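Local coordinates for protein alpha-tubulin N-acetyltransferase (Danio rerio, PDB 4H6U) that transfers an acetyl group from acetyl coenzyme A to alpha-tubulin, as a member of the GNAT acetyltransferase superfamily, at residues A[131-134]-A[135-138]; A[9-12]-A[13-17]. The protein carries 1 engineered substitution. All coordinates share one frame; numbering follows the deposited sequence.

How the interactions relate
From the N terminus, the chain first meets interaction 2, where the helix 9-14 follows strand 5-8 and unwinds into the run that leads to strand 18-23. Interaction 1 comes much later, after strand 117-124, at the start of helix 133-145. Each is a single continuous stretch that closes no more than helical turns, so the two lie in series and neither nest nor cross. Their centres are about 29 Å apart, on opposite sides of the chain's centre. Interaction 1 sets the start of helix 133-145, which follows strand 117-124 of the mixed sheet, against the pyrophosphate of acetyl coenzyme A, whereas interaction 2 lies in a helix that packs against the second subunit, where Asp-10 and Asn-12 find partners.

Interaction 1. Residues A[131-134]-A[135-138]; sequences HGYG and SELF. With ACO (acetyl coenzyme *a), chain C.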
loop_
_atom_site.group_PDB
_atom_site.type_symbol
_atom_site.label_atom_id
_atom_site.label_comp_id
_atom_site.label_asym_id
_atom_site.label_seq_id
_atom_site.Cartn_x
_atom_site.Cartn_y
_atom_site.Cartn_z
ATOM N N HIS A 131 -3.763 -19.388 -15.901
ATOM C CA HIS A 131 -4.292 -20.562 -15.220
ATOM C C HIS A 131 -5.624 -20.226 -14.513
ATOM O O HIS A 131 -6.184 -21.041 -13.811
ATOM C CB HIS A 131 -3.298 -21.083 -14.203
ATOM C CG HIS A 131 -2.110 -21.764 -14.808
ATOM N ND1 HIS A 131 -1.212 -21.112 -15.629
ATOM C CD2 HIS A 131 -1.678 -23.044 -14.720
ATOM C CE1 HIS A 131 -0.267 -21.957 -16.002
ATOM N NE2 HIS A 131 -0.534 -23.139 -15.476
ATOM N N GLY A 132 -6.080 -18.988 -14.644
ATOM C CA GLY A 132 -7.354 -18.564 -14.114
ATOM C C GLY A 132 -7.233 -17.780 -12.816
ATOM O O GLY A 132 -8.243 -17.336 -12.270
ATOM N N TYR A 133 -5.999 -17.594 -12.342
ATOM C CA TYR A 133 -5.726 -16.942 -11.055
ATOM C C TYR A 133 -6.100 -15.456 -11.078
ATOM O O TYR A 133 -6.771 -14.972 -10.168
ATOM C CB TYR A 133 -4.245 -17.139 -10.660
ATOM C CG TYR A 133 -3.936 -18.534 -10.182
ATOM C CD1 TYR A 133 -4.650 -19.093 -9.143
ATOM C CD2 TYR A 133 -2.974 -19.307 -10.791
ATOM C CE1 TYR A 133 -4.383 -20.365 -8.710
ATOM C CE2 TYR A 133 -2.716 -20.595 -10.369
ATOM C CZ TYR A 133 -3.430 -21.116 -9.331
ATOM O OH TYR A 133 -3.197 -22.384 -8.873
ATOM N N GLY A 134 -5.733 -14.750 -12.139
ATOM C CA GLY A 134 -6.097 -13.333 -12.276
ATOM C C GLY A 134 -7.622 -13.166 -12.193
ATOM O O GLY A 134 -8.149 -12.352 -11.418
ATOM N N SER A 135 -8.337 -13.957 -12.994
ATOM C CA SER A 135 -9.804 -14.008 -12.953
ATOM C C SER A 135 -10.341 -14.248 -11.541
ATOM O O SER A 135 -11.314 -13.612 -11.142
ATOM C CB SER A 135 -10.323 -15.125 -13.872
ATOM O OG SER A 135 -9.953 -14.919 -15.214
ATOM N N GLU A 136 -9.741 -15.186 -10.795
ATOM C CA GLU A 136 -10.223 -15.448 -9.443
ATOM C C GLU A 136 -10.054 -14.192 -8.566
ATOM O O GLU A 136 -10.975 -13.821 -7.868
ATOM C CB GLU A 136 -9.532 -16.675 -8.813
ATOM C CG GLU A 136 -10.234 -17.132 -7.556
ATOM C CD GLU A 136 -9.673 -18.405 -6.935
ATOM O OE1 GLU A 136 -8.553 -18.835 -7.286
ATOM O OE2 GLU A 136 -10.337 -18.934 -6.021
ATOM N N LEU A 137 -8.907 -13.522 -8.610
ATOM C CA LEU A 137 -8.717 -12.303 -7.817
ATOM C C LEU A 137 -9.652 -11.176 -8.199
ATOM O O LEU A 137 -10.217 -10.495 -7.331
ATOM C CB LEU A 137 -7.302 -11.764 -7.972
ATOM C CG LEU A 137 -6.408 -11.971 -6.771
ATOM C CD1 LEU A 137 -5.111 -11.218 -6.964
ATOM C CD2 LEU A 137 -7.094 -11.524 -5.468
ATOM N N PHE A 138 -9.725 -10.918 -9.504
ATOM C CA PHE A 138 -10.521 -9.824 -10.015
ATOM C C PHE A 138 -11.991 -10.087 -9.629
ATOM O O PHE A 138 -12.650 -9.237 -9.041
ATOM C CB PHE A 138 -10.316 -9.707 -11.532
ATOM C CG PHE A 138 -10.741 -8.394 -12.126
ATOM C CD1 PHE A 138 -10.072 -7.217 -11.840
ATOM C CD2 PHE A 138 -11.814 -8.350 -13.007
ATOM C CE1 PHE A 138 -10.482 -5.982 -12.409
ATOM C CE2 PHE A 138 -12.230 -7.140 -13.600
ATOM C CZ PHE A 138 -11.550 -5.950 -13.285
HETATM N N1A ACO C . -0.538 -12.468 -23.385
HETATM C C2A ACO C . -1.813 -11.993 -23.614
HETATM N N3A ACO C . -2.838 -12.034 -22.789
HETATM C C4A ACO C . -2.593 -12.679 -21.568
HETATM C C5A ACO C . -1.349 -13.238 -21.216
HETATM C C6A ACO C . -0.306 -13.098 -22.197
HETATM N N6A ACO C . 0.958 -13.563 -22.034
HETATM N N7A ACO C . -1.465 -13.805 -19.912
HETATM C C8A ACO C . -2.777 -13.602 -19.521
HETATM N N9A ACO C . -3.472 -12.921 -20.540
HETATM C C1B ACO C . -4.839 -12.468 -20.644
HETATM C C2B ACO C . -5.557 -13.020 -21.866
HETATM O O2B ACO C . -6.710 -12.286 -22.172
HETATM C C3B ACO C . -6.003 -14.409 -21.235
HETATM O O3B ACO C . -6.998 -14.971 -21.860
HETATM P P3B ACO C . -6.482 -16.217 -23.109
HETATM O O7A ACO C . -7.877 -16.613 -23.489
HETATM O O8A ACO C . -5.744 -15.302 -24.056
HETATM O O9A ACO C . -5.655 -17.173 -22.312
HETATM C C4B ACO C . -6.402 -13.997 -19.846
HETATM O O4B ACO C . -5.549 -12.863 -19.494
HETATM C C5B ACO C . -6.231 -15.191 -18.905
HETATM O O5B ACO C . -7.068 -15.158 -17.811
HETATM P P1A ACO C . -6.394 -15.481 -16.323
HETATM O O1A ACO C . -7.545 -15.384 -15.388
HETATM O O2A ACO C . -5.489 -16.693 -16.408
HETATM O O3A ACO C . -5.436 -14.151 -16.037
HETATM P P2A ACO C . -4.019 -14.257 -15.376
HETATM O O4A ACO C . -4.014 -14.905 -14.034
HETATM O O5A ACO C . -2.887 -14.483 -16.315
HETATM O O6A ACO C . -3.792 -12.532 -14.804
HETATM C CBP ACO C . -2.742 -10.519 -15.457
HETATM C CCP ACO C . -3.895 -11.488 -15.696
HETATM C CDP ACO C . -2.768 -9.336 -16.437
HETATM C CEP ACO C . -2.766 -10.010 -13.982
HETATM C CAP ACO C . -1.443 -11.365 -15.650
HETATM O OAP ACO C . -1.280 -11.903 -16.945
HETATM C C9P ACO C . -0.173 -10.657 -15.093
HETATM O O9P ACO C . -0.013 -10.633 -13.896
HETATM N N8P ACO C . 0.824 -9.974 -15.707
HETATM C C7P ACO C . 1.086 -9.696 -17.036
HETATM C C6P ACO C . 2.110 -8.466 -17.186
HETATM C C5P ACO C . 1.961 -7.247 -16.192
HETATM O O5P ACO C . 2.946 -6.583 -15.829
HETATM N N4P ACO C . 0.655 -6.898 -15.710
HETATM C C3P ACO C . 0.316 -5.739 -14.776
HETATM C C2P ACO C . -1.083 -5.004 -14.932
HETATM S S1P ACO C . -1.197 -3.075 -15.234
HETATM C C ACO C . -1.787 -2.378 -13.687
HETATM O O ACO C . -1.613 -3.019 -12.720
HETATM C CH3 ACO C . -3.041 -1.535 -13.746
#
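Gly-132 and Glu-136 close the first turn of helix 133-145, a helix N terminus that carries the GNAT pyrophosphate-binding loop, Q/R-x-x-G-x-G/A, with Gly-132 and Gly-134 as its two glycines. Gly-132 is the N-cap, and its O accepts a hydrogen bond from Glu-136 N at 3.0 Å; Tyr-133 O and Gly-134 O likewise receive Leu-137 N and Phe-138 N. Three amides not used there donate hydrogen bonds to acetyl coenzyme A: Gly-132 N to O2A (3.0 Å), Gly-134 N to O4A, and Ser-135 N to O1A. With OG beside the backbone N (chi1 -61°), Ser-135 adds a bond from OG to O1A, so N and OG both point at that oxygen; its 2.5 Å is shorter than usual and the exact length doubtful. The helix dipole probably strengthens this hold on the negative charge. Glycine suits 132, where phi is positive, and 134, where a CB would collide with the cofactor's O6A. Glu-136 instead extends outward, its carboxylate bonded to Ser-24 OG and Asn-25 N. Helix 133-145 is the crossover between strands 117-124 and 153-155; around it, Leu-137 packs on Leu-79 of strand 75-81, Tyr-133 touches helix 25-32, and Phe-138 meets Phe-164 of helix 159-168 edge-to-face.

Interaction 2. Residues A[9-12]-A[13-17]; sequences YDLN and ALFPE
Leu-11 and Phe-15, one turn apart, cross at a slant, with the leucine methyl CD2 coming 4.1 Å from Phe-15 CD1 on an oblique approach to the ring. Both side chains set CG opposite the backbone N (chi1 -167° and -161°), which brings them within reach of each other; Phe-15 also packs on Leu-78 of the second subunit, so apolar residues suit this buried spot. The phenylalanine ring has Pro-16 CD over one face, 3.6 Å above its plane and offset toward the rim, and Phe-7 of strand 5-8 meets it with planes inclined at about 45°. Leu-11 stands on the short helix 9-14, which is held by the bonds Ala-13 N to Tyr-9 O (2.9 Å) and Leu-14 N to Asp-10 O (3.1 Å). A weak bond from Phe-15 N to Asn-12 O, 3.3 Å, spans three residues instead of four, and Phe-15 has already left helical backbone angles. Leu-14 lies over the helix's own backbone, its CG 3.4 Å from Asp-10 O. The polar side chains face the second subunit of the crystal assembly: Asp-10 OD1 bonds Thr-125 OG1, OD2 bonds Glu-126 N and Tyr-123 OH, and Asn-12 OD1 takes Gly-50 N, all of that subunit.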
loop_
_atom_site.group_PDB
_atom_site.type_symbol
_atom_site.label_atom_id
_atom_site.label_comp_id
_atom_site.label_asym_id
_atom_site.label_seq_id
_atom_site.Cartn_x
_atom_site.Cartn_y
_atom_site.Cartn_z
ATOM N N TYR A 9 -6.670 -1.490 18.474
ATOM C CA TYR A 9 -7.841 -1.123 17.668
ATOM C C TYR A 9 -7.714 0.213 16.955
ATOM O O TYR A 9 -8.027 0.308 15.767
ATOM C CB TYR A 9 -9.114 -1.141 18.541
ATOM C CG TYR A 9 -9.590 -2.541 18.892
ATOM C CD1 TYR A 9 -9.798 -3.476 17.882
ATOM C CD2 TYR A 9 -9.748 -2.960 20.209
ATOM C CE1 TYR A 9 -10.215 -4.761 18.163
ATOM C CE2 TYR A 9 -10.162 -4.255 20.503
ATOM C CZ TYR A 9 -10.382 -5.154 19.465
ATOM O OH TYR A 9 -10.794 -6.450 19.691
ATOM N N ASP A 10 -7.216 1.228 17.647
ATOM C CA ASP A 10 -7.031 2.545 17.031
ATOM C C ASP A 10 -6.004 2.447 15.896
ATOM O O ASP A 10 -6.217 2.998 14.841
ATOM C CB ASP A 10 -6.703 3.631 18.073
ATOM C CG ASP A 10 -5.378 3.400 18.789
ATOM O OD1 ASP A 10 -4.814 2.288 18.690
ATOM O OD2 ASP A 10 -4.922 4.330 19.478
ATOM N N LEU A 11 -4.909 1.717 16.102
ATOM C CA LEU A 11 -3.932 1.544 15.034
ATOM C C LEU A 11 -4.501 0.780 13.837
ATOM O O LEU A 11 -4.206 1.109 12.676
ATOM C CB LEU A 11 -2.718 0.833 15.572
ATOM C CG LEU A 11 -1.499 0.854 14.664
ATOM C CD1 LEU A 11 -0.236 1.127 15.457
ATOM C CD2 LEU A 11 -1.401 -0.494 13.968
ATOM N N ASN A 12 -5.311 -0.242 14.109
ATOM C CA ASN A 12 -5.890 -1.037 13.047
ATOM C C ASN A 12 -6.846 -0.195 12.185
ATOM O O ASN A 12 -6.837 -0.265 10.957
ATOM C CB ASN A 12 -6.640 -2.246 13.616
ATOM C CG ASN A 12 -6.814 -3.378 12.581
ATOM O OD1 ASN A 12 -5.988 -3.579 11.703
ATOM N ND2 ASN A 12 -7.936 -4.050 12.651
ATOM N N ALA A 13 -7.685 0.584 12.853
ATOM C CA ALA A 13 -8.658 1.445 12.189
ATOM C C ALA A 13 -7.971 2.543 11.361
ATOM O O ALA A 13 -8.492 2.955 10.360
ATOM C CB ALA A 13 -9.597 2.037 13.195
ATOM N N LEU A 14 -6.836 3.057 11.815
ATOM C CA LEU A 14 -6.114 4.096 11.080
ATOM C C LEU A 14 -5.032 3.553 10.140
ATOM O O LEU A 14 -4.374 4.332 9.437
ATOM C CB LEU A 14 -5.444 5.058 12.064
ATOM C CG LEU A 14 -6.335 5.867 12.997
ATOM C CD1 LEU A 14 -5.462 6.563 14.043
ATOM C CD2 LEU A 14 -7.181 6.873 12.230
ATOM N N PHE A 15 -4.911 2.226 10.054
ATOM C CA PHE A 15 -3.825 1.615 9.292
ATOM C C PHE A 15 -3.869 2.086 7.833
ATOM O O PHE A 15 -4.912 2.053 7.195
ATOM C CB PHE A 15 -3.909 0.086 9.381
ATOM C CG PHE A 15 -2.614 -0.620 9.029
ATOM C CD1 PHE A 15 -1.531 -0.596 9.892
ATOM C CD2 PHE A 15 -2.506 -1.336 7.831
ATOM C CE1 PHE A 15 -0.337 -1.238 9.574
ATOM C CE2 PHE A 15 -1.338 -2.001 7.496
ATOM C CZ PHE A 15 -0.234 -1.954 8.378
ATOM N N PRO A 16 -2.748 2.606 7.331
ATOM C CA PRO A 16 -2.793 3.355 6.066
ATOM C C PRO A 16 -3.134 2.516 4.874
ATOM O O PRO A 16 -3.402 3.113 3.839
ATOM C CB PRO A 16 -1.381 3.946 5.940
ATOM C CG PRO A 16 -0.523 3.147 6.842
ATOM C CD PRO A 16 -1.409 2.628 7.934
ATOM N N GLU A 17 -3.156 1.190 5.019
ATOM C CA GLU A 17 -3.477 0.273 3.915
ATOM C C GLU A 17 -4.477 -0.783 4.360
ATOM O O GLU A 17 -4.520 -1.196 5.511
ATOM C CB GLU A 17 -2.200 -0.420 3.404
#